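Local coordinates for putative DNA-binding protein (Streptomyces coelicolor, PDB 2EWT) that probably binds DNA through a helix-turn-helix domain, acting as a central regulator of aerial mycelium formation, at residues Gly33-Val38 with Leu55-Asp60. Numbering follows the deposited sequence.
Sequences GRWKAV and LAELAD
Trp35 packs against Leu58 and Glu57 in a mixed contact, an aromatic-aliphatic stack flanked by a salt bridge, within the helix-turn-helix domain. It joins the turn between helices 24-30 and 37-45, the two helices of the motif, to helix 52-62. With CG anti to its carbonyl carbon (chi1 -52°), Trp35 sends its indole from the turn toward that helix; this large, flat, buried ring can meet Val27 and Val40 of the two motif helices, Leu58 and, edge-to-face, Phe61 at once. Methyl CD2 of Leu58 sits squarely over one face, 4.0 Å from the centroid of the five-membered ring and 9° off its normal, a CH-pi contact; an apolar leucine suits this buried place, where its side chain also packs on Leu13 of helix 3-19 and Tyr43 of helix 37-45. CG of Arg34 lies over the opposite face, so the indole is sandwiched between two aliphatic groups. Arg34 and Glu57 add the polar part, their long chains carrying charged ends past the indole while CH2 groups pack on it. Arg34 runs extended over its face, Trp35 CZ2 lying 3.3 Å above the guanidinium plane, offset toward the group's edge, and its NH2 forms a long salt bridge of 3.4 Å to Glu57 OE2. Glu57 OE1 is salt-bridged to Arg54, and near the indole plane it meets the ring edge, 3.4 Å from Trp35 CH2, while Glu57 CB rests 3.8 Å from Trp35 CZ2.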
loop_
_atom_site.group_PDB
_atom_site.type_symbol
_atom_site.label_atom_id
_atom_site.label_comp_id
_atom_site.label_asym_id
_atom_site.label_seq_id
_atom_site.Cartn_x
_atom_site.Cartn_y
_atom_site.Cartn_z
ATOM N N GLY A 33 -15.671 5.533 15.383
ATOM C CA GLY A 33 -15.457 4.128 15.680
ATOM C C GLY A 33 -14.973 3.258 14.531
ATOM O O GLY A 33 -14.729 2.067 14.718
ATOM N N ARG A 34 -14.823 3.831 13.344
ATOM C CA ARG A 34 -14.370 3.036 12.206
ATOM C C ARG A 34 -12.953 2.531 12.436
ATOM O O ARG A 34 -12.642 1.378 12.143
ATOM C CB ARG A 34 -14.412 3.855 10.917
ATOM C CG ARG A 34 -14.137 3.015 9.682
ATOM C CD ARG A 34 -14.136 3.854 8.422
ATOM N NE ARG A 34 -14.011 3.018 7.232
ATOM C CZ ARG A 34 -13.754 3.488 6.017
ATOM N NH1 ARG A 34 -13.590 4.789 5.829
ATOM N NH2 ARG A 34 -13.657 2.655 4.991
ATOM N N TRP A 35 -12.105 3.405 12.968
ATOM C CA TRP A 35 -10.712 3.067 13.251
ATOM C C TRP A 35 -10.549 2.921 14.763
ATOM O O TRP A 35 -10.373 3.910 15.478
ATOM C CB TRP A 35 -9.792 4.171 12.728
ATOM C CG TRP A 35 -10.037 4.521 11.287
ATOM C CD1 TRP A 35 -10.182 5.773 10.768
ATOM C CD2 TRP A 35 -10.193 3.612 10.187
ATOM N NE1 TRP A 35 -10.424 5.705 9.418
ATOM C CE2 TRP A 35 -10.435 4.389 9.034
ATOM C CE3 TRP A 35 -10.153 2.214 10.065
ATOM C CZ2 TRP A 35 -10.639 3.818 7.771
ATOM C CZ3 TRP A 35 -10.356 1.645 8.808
ATOM C CH2 TRP A 35 -10.596 2.451 7.678
ATOM N N LYS A 36 -10.618 1.682 15.238
ATOM C CA LYS A 36 -10.494 1.394 16.664
ATOM C C LYS A 36 -9.073 1.606 17.177
ATOM O O LYS A 36 -8.101 1.271 16.505
ATOM C CB LYS A 36 -10.927 -0.048 16.953
ATOM C CG LYS A 36 -12.404 -0.337 16.719
ATOM C CD LYS A 36 -13.288 0.376 17.733
ATOM C CE LYS A 36 -14.724 -0.143 17.683
ATOM N NZ LYS A 36 -15.335 0.004 16.333
ATOM N N ALA A 37 -8.967 2.156 18.382
ATOM C CA ALA A 37 -7.672 2.423 19.005
ATOM C C ALA A 37 -6.771 1.192 19.073
ATOM O O ALA A 37 -5.573 1.277 18.811
ATOM C CB ALA A 37 -7.883 2.990 20.410
ATOM N N VAL A 38 -7.347 0.049 19.434
ATOM C CA VAL A 38 -6.575 -1.186 19.545
ATOM C C VAL A 38 -6.038 -1.638 18.187
ATOM O O VAL A 38 -4.905 -2.104 18.086
ATOM C CB VAL A 38 -7.435 -2.319 20.162
ATOM C CG1 VAL A 38 -6.683 -3.639 20.121
ATOM C CG2 VAL A 38 -7.787 -1.964 21.602
ATOM N N LEU A 55 -4.256 1.315 4.101
ATOM C CA LEU A 55 -3.304 2.423 4.153
ATOM C C LEU A 55 -3.874 3.650 3.449
ATOM O O LEU A 55 -3.746 4.775 3.938
ATOM C CB LEU A 55 -1.973 2.033 3.506
ATOM C CG LEU A 55 -0.872 3.096 3.635
ATOM C CD1 LEU A 55 -0.604 3.366 5.110
ATOM C CD2 LEU A 55 0.396 2.631 2.938
ATOM N N ALA A 56 -4.501 3.433 2.297
ATOM C CA ALA A 56 -5.093 4.528 1.539
ATOM C C ALA A 56 -6.226 5.177 2.330
ATOM O O ALA A 56 -6.387 6.396 2.308
ATOM C CB ALA A 56 -5.614 4.018 0.197
ATOM N N GLU A 57 -7.009 4.360 3.029
ATOM C CA GLU A 57 -8.124 4.874 3.820
ATOM C C GLU A 57 -7.607 5.699 4.995
ATOM O O GLU A 57 -8.173 6.740 5.330
ATOM C CB GLU A 57 -8.995 3.714 4.323
ATOM C CG GLU A 57 -9.495 2.812 3.196
ATOM C CD GLU A 57 -10.256 1.590 3.679
ATOM O OE1 GLU A 57 -9.840 0.975 4.685
ATOM O OE2 GLU A 57 -11.263 1.230 3.034
ATOM N N LEU A 58 -6.523 5.240 5.616
ATOM C CA LEU A 58 -5.944 5.959 6.745
ATOM C C LEU A 58 -5.298 7.261 6.290
ATOM O O LEU A 58 -5.370 8.271 6.990
ATOM C CB LEU A 58 -4.912 5.086 7.459
ATOM C CG LEU A 58 -5.510 3.879 8.188
ATOM C CD1 LEU A 58 -4.391 2.989 8.713
ATOM C CD2 LEU A 58 -6.403 4.358 9.339
ATOM N N ALA A 59 -4.671 7.239 5.117
ATOM C CA ALA A 59 -4.033 8.440 4.583
ATOM C C ALA A 59 -5.088 9.521 4.402
ATOM O O ALA A 59 -4.874 10.679 4.769
ATOM C CB ALA A 59 -3.365 8.136 3.247
ATOM N N ASP A 60 -6.225 9.134 3.829
ATOM C CA ASP A 60 -7.332 10.057 3.598
ATOM C C ASP A 60 -7.844 10.595 4.926
ATOM O O ASP A 60 -8.082 11.795 5.074
ATOM C CB ASP A 60 -8.465 9.343 2.859
ATOM C CG ASP A 60 -8.121 9.042 1.414
ATOM O OD1 ASP A 60 -6.919 9.035 1.079
ATOM O OD2 ASP A 60 -9.049 8.805 0.614
#